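Local coordinates for hypothetical protein PH1570 (Pyrococcus horikoshii, PDB 2HQ4) that is of unknown function and folds as an alpha+beta protein with helices packed on a many-stranded antiparallel sheet, at residues N21-K24 and N29-V32; R40-A45 and R141-N146. All blocks are in the same frame, centred on the assembly; numbering follows the deposited sequence.

Contact 1. Residues N21-K24 and N29-V32; sequences NGFK and NVEV
The F23 ring lies with one face against methyl CG1 of V32. This methyl is offset toward the ring's rim and meets F23 CE1 at 3.4 Å. This is a CH-pi contact: V32 CG1 is 3.8 Å from the F23 ring centroid and 27° off the ring normal. V32 CG1 lies between its own backbone N and carbonyl carbon (chi1 56°), which turns this methyl to the ring. V30 comes in at a slant, with its CG1 3.8 Å from F23 CE2.

F23 and V32 form an antiparallel hydrogen-bonded pair. F23 N donates to V32 O at 3.0 Å, and V32 N donates to F23 O at 3.1 Å. F23 O also receives a CA-H...O contact from E31 CA.

K24 and E31 form the next, non-hydrogen-bonded pair on the other sheet face. Their extended side chains run alongside each other in the same direction. K24 CE reaches E31 OE2 at 3.5 Å, but K24 NZ stays 4.5 Å from E31 OE2, beyond a salt bridge. The other carboxylate oxygen, E31 OE1, accepts a hydrogen bond from L2 N.

These residues belong to a beta hairpin, with a G1 beta bulge at N29 and V30, opposite the end of strand 22-25. Strand 16-19 flanks strand 22-25. Helix 40-55 packs on F23 with L43, M46 and I47. Helix 150-155 touches V30 and V32.

Contact 2. Residues R40-A45 and R141-N146; sequences RKVLLA and RLFIFN
V42 and L43 of the helix meet F143 of the strand by apolar packing. V42 CG1 comes obliquely to the F143 ring, 4.0 Å from F143 CE1, and is almost as near to its CZ. L43 uses a different approach. Its CD1 lies at the ring edge, near the ring plane, 4.0 Å from the same F143 CE1. One ring corner is therefore touched by two methyls from consecutive helix residues. F143 CG is anti to its carbonyl carbon (chi1 -62°), and the ring projects from the strand toward the helix. I154 of helix 150-155 also packs on F143.

The second kind of contact involves a charged side chain through its flat group. V42 CG2 approaches the R141 guanidinium at a slant, 3.9 Å from R141 NH1. The two V42 methyls thus divide their work, CG1 on the ring and CG2 on the guanidinium. Within the strand, F143 CZ lies 4.3 Å above the plane of the R141 guanidinium, offset toward its rim. A bend at chi3 of R141 (-67°) brings the guanidinium beside V42 and F143.

The polar bonds of R141 are made outside the two segments. R141 NE forms a salt bridge with D137, and R141 NH1 makes a weak hydrogen bond to D38 O, just before the helix.

Helix 40-55 here packs on the face of the antiparallel sheet at strand 141-145. The axes of helix 40-45 and strand 141-145 stay 11.4 Å apart, so side chains alone span the gap. This contact is mainly apolar and buried. The charge of R141 is probably balanced by D137, which would let its guanidinium lie beside V42 and F143 in the interior.

Overall arrangement
The centres of contacts 1 and 2 are about 8 Å apart, and both segments of contact 1 precede those of contact 2 in the chain. Strand 30-36 of contact 1 leads into helix 40-55 of contact 2. Strands 30-36 and 141-145 are antiparallel neighbours in one sheet, so a strand from near the end of the chain is laid beside the early hairpin. N146 ties the two contacts together: its OD1 takes a probable hydrogen bond from E31 N, and its ND2 gives one to N29 O. G22 CA also packs on L43 CD2. Contact 1 thus builds part of the sheet, and contact 2 is one of the places where helix 40-55 packs on it.

Contact 1. Residues N21-K24 and N29-V32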
loop_
_atom_site.group_PDB
_atom_site.type_symbol
_atom_site.label_atom_id
_atom_site.label_comp_id
_atom_site.label_asym_id
_atom_site.label_seq_id
_atom_site.Cartn_x
_atom_site.Cartn_y
_atom_site.Cartn_z
ATOM N N ASN A 21 -0.690 -9.841 -4.643
ATOM C CA ASN A 21 -0.838 -8.373 -4.681
ATOM C C ASN A 21 -1.204 -7.832 -3.305
ATOM O O ASN A 21 -1.939 -6.840 -3.199
ATOM C CB ASN A 21 -1.925 -7.937 -5.711
ATOM C CG ASN A 21 -3.341 -8.307 -5.249
ATOM O OD1 ASN A 21 -3.577 -9.380 -4.668
ATOM N ND2 ASN A 21 -4.277 -7.417 -5.488
ATOM N N GLY A 22 -0.678 -8.449 -2.246
ATOM C CA GLY A 22 -0.994 -7.929 -0.894
ATOM C C GLY A 22 -0.374 -8.716 0.228
ATOM O O GLY A 22 0.367 -9.693 0.004
ATOM N N PHE A 23 -0.676 -8.314 1.464
ATOM C CA PHE A 23 -0.312 -9.144 2.609
ATOM C C PHE A 23 -1.336 -8.971 3.738
ATOM O O PHE A 23 -2.006 -7.937 3.819
ATOM C CB PHE A 23 1.163 -8.905 3.058
ATOM C CG PHE A 23 1.412 -7.569 3.768
ATOM C CD1 PHE A 23 1.987 -6.505 3.091
ATOM C CD2 PHE A 23 1.129 -7.431 5.145
ATOM C CE1 PHE A 23 2.245 -5.258 3.768
ATOM C CE2 PHE A 23 1.339 -6.236 5.806
ATOM C CZ PHE A 23 1.911 -5.147 5.125
ATOM N N LYS A 24 -1.458 -10.010 4.566
ATOM C CA LYS A 24 -2.353 -10.030 5.705
ATOM C C LYS A 24 -1.547 -10.376 6.960
ATOM O O LYS A 24 -1.008 -11.481 7.064
ATOM C CB LYS A 24 -3.426 -11.100 5.522
ATOM C CG LYS A 24 -4.434 -11.172 6.680
ATOM C CD LYS A 24 -5.475 -12.295 6.459
ATOM C CE LYS A 24 -6.533 -12.234 7.579
ATOM N NZ LYS A 24 -7.522 -13.335 7.478
ATOM N N ASN A 29 -2.653 -6.729 12.784
ATOM C CA ASN A 29 -3.941 -6.401 12.169
ATOM C C ASN A 29 -3.731 -5.363 11.032
ATOM O O ASN A 29 -4.363 -4.275 11.033
ATOM C CB ASN A 29 -4.958 -5.906 13.235
ATOM C CG ASN A 29 -6.364 -5.701 12.668
ATOM O OD1 ASN A 29 -6.864 -6.506 11.881
ATOM N ND2 ASN A 29 -7.018 -4.623 13.107
ATOM N N VAL A 30 -2.833 -5.699 10.080
ATOM C CA VAL A 30 -2.534 -4.827 8.924
ATOM C C VAL A 30 -2.822 -5.678 7.690
ATOM O O VAL A 30 -2.295 -6.766 7.560
ATOM C CB VAL A 30 -1.055 -4.325 8.909
ATOM C CG1 VAL A 30 -0.711 -3.564 7.617
ATOM C CG2 VAL A 30 -0.725 -3.431 10.129
ATOM N N GLU A 31 -3.693 -5.188 6.814
ATOM C CA GLU A 31 -4.086 -5.909 5.611
ATOM C C GLU A 31 -4.065 -4.863 4.538
ATOM O O GLU A 31 -4.632 -3.770 4.706
ATOM C CB GLU A 31 -5.523 -6.458 5.735
ATOM C CG GLU A 31 -5.708 -7.411 6.932
ATOM C CD GLU A 31 -7.078 -8.023 7.011
ATOM O OE1 GLU A 31 -7.927 -7.682 6.167
ATOM O OE2 GLU A 31 -7.294 -8.847 7.934
ATOM N N VAL A 32 -3.401 -5.193 3.438
ATOM C CA VAL A 32 -3.293 -4.275 2.306
ATOM C C VAL A 32 -3.255 -5.081 0.993
ATOM O O VAL A 32 -2.641 -6.153 0.941
ATOM C CB VAL A 32 -2.071 -3.294 2.449
ATOM C CG1 VAL A 32 -0.712 -4.049 2.628
ATOM C CG2 VAL A 32 -2.024 -2.246 1.254
#

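Contact 2. Residues R40-A45 and R141-N146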
loop_
_atom_site.group_PDB
_atom_site.type_symbol
_atom_site.label_atom_id
_atom_site.label_comp_id
_atom_site.label_asym_id
_atom_site.label_seq_id
_atom_site.Cartn_x
_atom_site.Cartn_y
_atom_site.Cartn_z
ATOM N N ARG A 40 4.765 -3.756 -5.150
ATOM C CA ARG A 40 5.348 -4.782 -4.259
ATOM C C ARG A 40 6.457 -4.289 -3.328
ATOM O O ARG A 40 6.552 -4.736 -2.182
ATOM C CB ARG A 40 5.705 -6.072 -5.004
ATOM C CG ARG A 40 4.433 -6.968 -5.311
ATOM C CD ARG A 40 4.692 -8.011 -6.429
ATOM N NE ARG A 40 5.527 -7.415 -7.479
ATOM C CZ ARG A 40 6.354 -8.100 -8.259
ATOM N NH1 ARG A 40 6.448 -9.421 -8.121
ATOM N NH2 ARG A 40 7.096 -7.465 -9.154
ATOM N N LYS A 41 7.289 -3.361 -3.796
ATOM C CA LYS A 41 8.353 -2.836 -2.943
ATOM C C LYS A 41 7.825 -1.947 -1.783
ATOM O O LYS A 41 8.432 -1.869 -0.727
ATOM C CB LYS A 41 9.408 -2.083 -3.788
ATOM C CG LYS A 41 10.293 -3.007 -4.684
ATOM C CD LYS A 41 11.417 -2.162 -5.326
ATOM C CE LYS A 41 12.194 -2.957 -6.403
ATOM N NZ LYS A 41 13.291 -2.081 -6.944
ATOM N N VAL A 42 6.725 -1.232 -2.012
ATOM C CA VAL A 42 6.052 -0.535 -0.898
ATOM C C VAL A 42 5.592 -1.565 0.152
ATOM O O VAL A 42 5.806 -1.389 1.359
ATOM C CB VAL A 42 4.825 0.310 -1.403
ATOM C CG1 VAL A 42 4.108 0.985 -0.206
ATOM C CG2 VAL A 42 5.313 1.343 -2.407
ATOM N N LEU A 43 5.018 -2.673 -0.299
ATOM C CA LEU A 43 4.556 -3.688 0.646
ATOM C C LEU A 43 5.751 -4.312 1.407
ATOM O O LEU A 43 5.704 -4.526 2.640
ATOM C CB LEU A 43 3.695 -4.719 -0.097
ATOM C CG LEU A 43 2.168 -4.417 -0.117
ATOM C CD1 LEU A 43 1.806 -3.012 -0.590
ATOM C CD2 LEU A 43 1.532 -5.463 -0.977
ATOM N N LEU A 44 6.848 -4.557 0.691
ATOM C CA LEU A 44 8.087 -5.065 1.326
ATOM C C LEU A 44 8.598 -4.132 2.398
ATOM O O LEU A 44 8.977 -4.565 3.504
ATOM C CB LEU A 44 9.211 -5.248 0.282
ATOM C CG LEU A 44 8.986 -6.409 -0.661
ATOM C CD1 LEU A 44 10.086 -6.431 -1.786
ATOM C CD2 LEU A 44 9.065 -7.667 0.178
ATOM N N ALA A 45 8.602 -2.838 2.094
ATOM C CA ALA A 45 9.039 -1.850 3.080
ATOM C C ALA A 45 8.121 -1.834 4.308
ATOM O O ALA A 45 8.592 -1.699 5.443
ATOM C CB ALA A 45 9.111 -0.465 2.428
ATOM N N ARG A 141 -1.212 3.621 -8.633
ATOM C CA ARG A 141 -1.414 2.476 -7.753
ATOM C C ARG A 141 -2.543 2.819 -6.801
ATOM O O ARG A 141 -2.608 3.955 -6.259
ATOM C CB ARG A 141 -0.136 2.212 -6.969
ATOM C CG ARG A 141 1.042 2.063 -7.917
ATOM C CD ARG A 141 2.302 1.908 -7.187
ATOM N NE ARG A 141 2.727 3.088 -6.429
ATOM C CZ ARG A 141 3.937 3.166 -5.924
ATOM N NH1 ARG A 141 4.759 2.150 -6.147
ATOM N NH2 ARG A 141 4.342 4.222 -5.249
ATOM N N LEU A 142 -3.431 1.857 -6.632
ATOM C CA LEU A 142 -4.536 1.967 -5.710
ATOM C C LEU A 142 -4.340 0.910 -4.609
ATOM O O LEU A 142 -4.301 -0.328 -4.890
ATOM C CB LEU A 142 -5.849 1.745 -6.468
ATOM C CG LEU A 142 -7.071 1.667 -5.542
ATOM C CD1 LEU A 142 -7.501 3.101 -5.040
ATOM C CD2 LEU A 142 -8.159 1.001 -6.300
ATOM N N PHE A 143 -4.190 1.394 -3.379
ATOM C CA PHE A 143 -4.054 0.523 -2.211
ATOM C C PHE A 143 -5.405 0.427 -1.517
ATOM O O PHE A 143 -6.137 1.434 -1.451
ATOM C CB PHE A 143 -3.084 1.152 -1.230
ATOM C CG PHE A 143 -1.697 1.329 -1.772
ATOM C CD1 PHE A 143 -0.703 0.348 -1.511
ATOM C CD2 PHE A 143 -1.366 2.478 -2.511
ATOM C CE1 PHE A 143 0.624 0.518 -2.016
ATOM C CE2 PHE A 143 -0.079 2.660 -3.027
ATOM C CZ PHE A 143 0.931 1.659 -2.760
ATOM N N ILE A 144 -5.772 -0.753 -1.041
ATOM C CA ILE A 144 -6.997 -0.883 -0.234
ATOM C C ILE A 144 -6.512 -1.544 1.040
ATOM O O ILE A 144 -5.586 -2.384 0.986
ATOM C CB ILE A 144 -8.190 -1.619 -0.938
ATOM C CG1 ILE A 144 -7.860 -3.072 -1.311
ATOM C CG2 ILE A 144 -8.686 -0.805 -2.244
ATOM C CD1 ILE A 144 -9.136 -3.876 -1.811
ATOM N N PHE A 145 -7.075 -1.156 2.178
ATOM C CA PHE A 145 -6.571 -1.631 3.450
ATOM C C PHE A 145 -7.698 -1.735 4.499
ATOM O O PHE A 145 -8.794 -1.193 4.286
ATOM C CB PHE A 145 -5.377 -0.745 3.913
ATOM C CG PHE A 145 -5.561 0.761 3.656
ATOM C CD1 PHE A 145 -6.244 1.567 4.576
ATOM C CD2 PHE A 145 -5.023 1.350 2.498
ATOM C CE1 PHE A 145 -6.404 2.954 4.338
ATOM C CE2 PHE A 145 -5.166 2.687 2.228
ATOM C CZ PHE A 145 -5.877 3.521 3.162
ATOM N N ASN A 146 -7.430 -2.386 5.639
ATOM C CA ASN A 146 -8.540 -2.787 6.514
ATOM C C ASN A 146 -8.913 -1.716 7.550
ATOM O O ASN A 146 -10.007 -1.782 8.096
ATOM C CB ASN A 146 -8.211 -4.115 7.256
ATOM C CG ASN A 146 -7.003 -3.968 8.130
ATOM O OD1 ASN A 146 -5.995 -3.411 7.686
ATOM N ND2 ASN A 146 -7.088 -4.419 9.404
#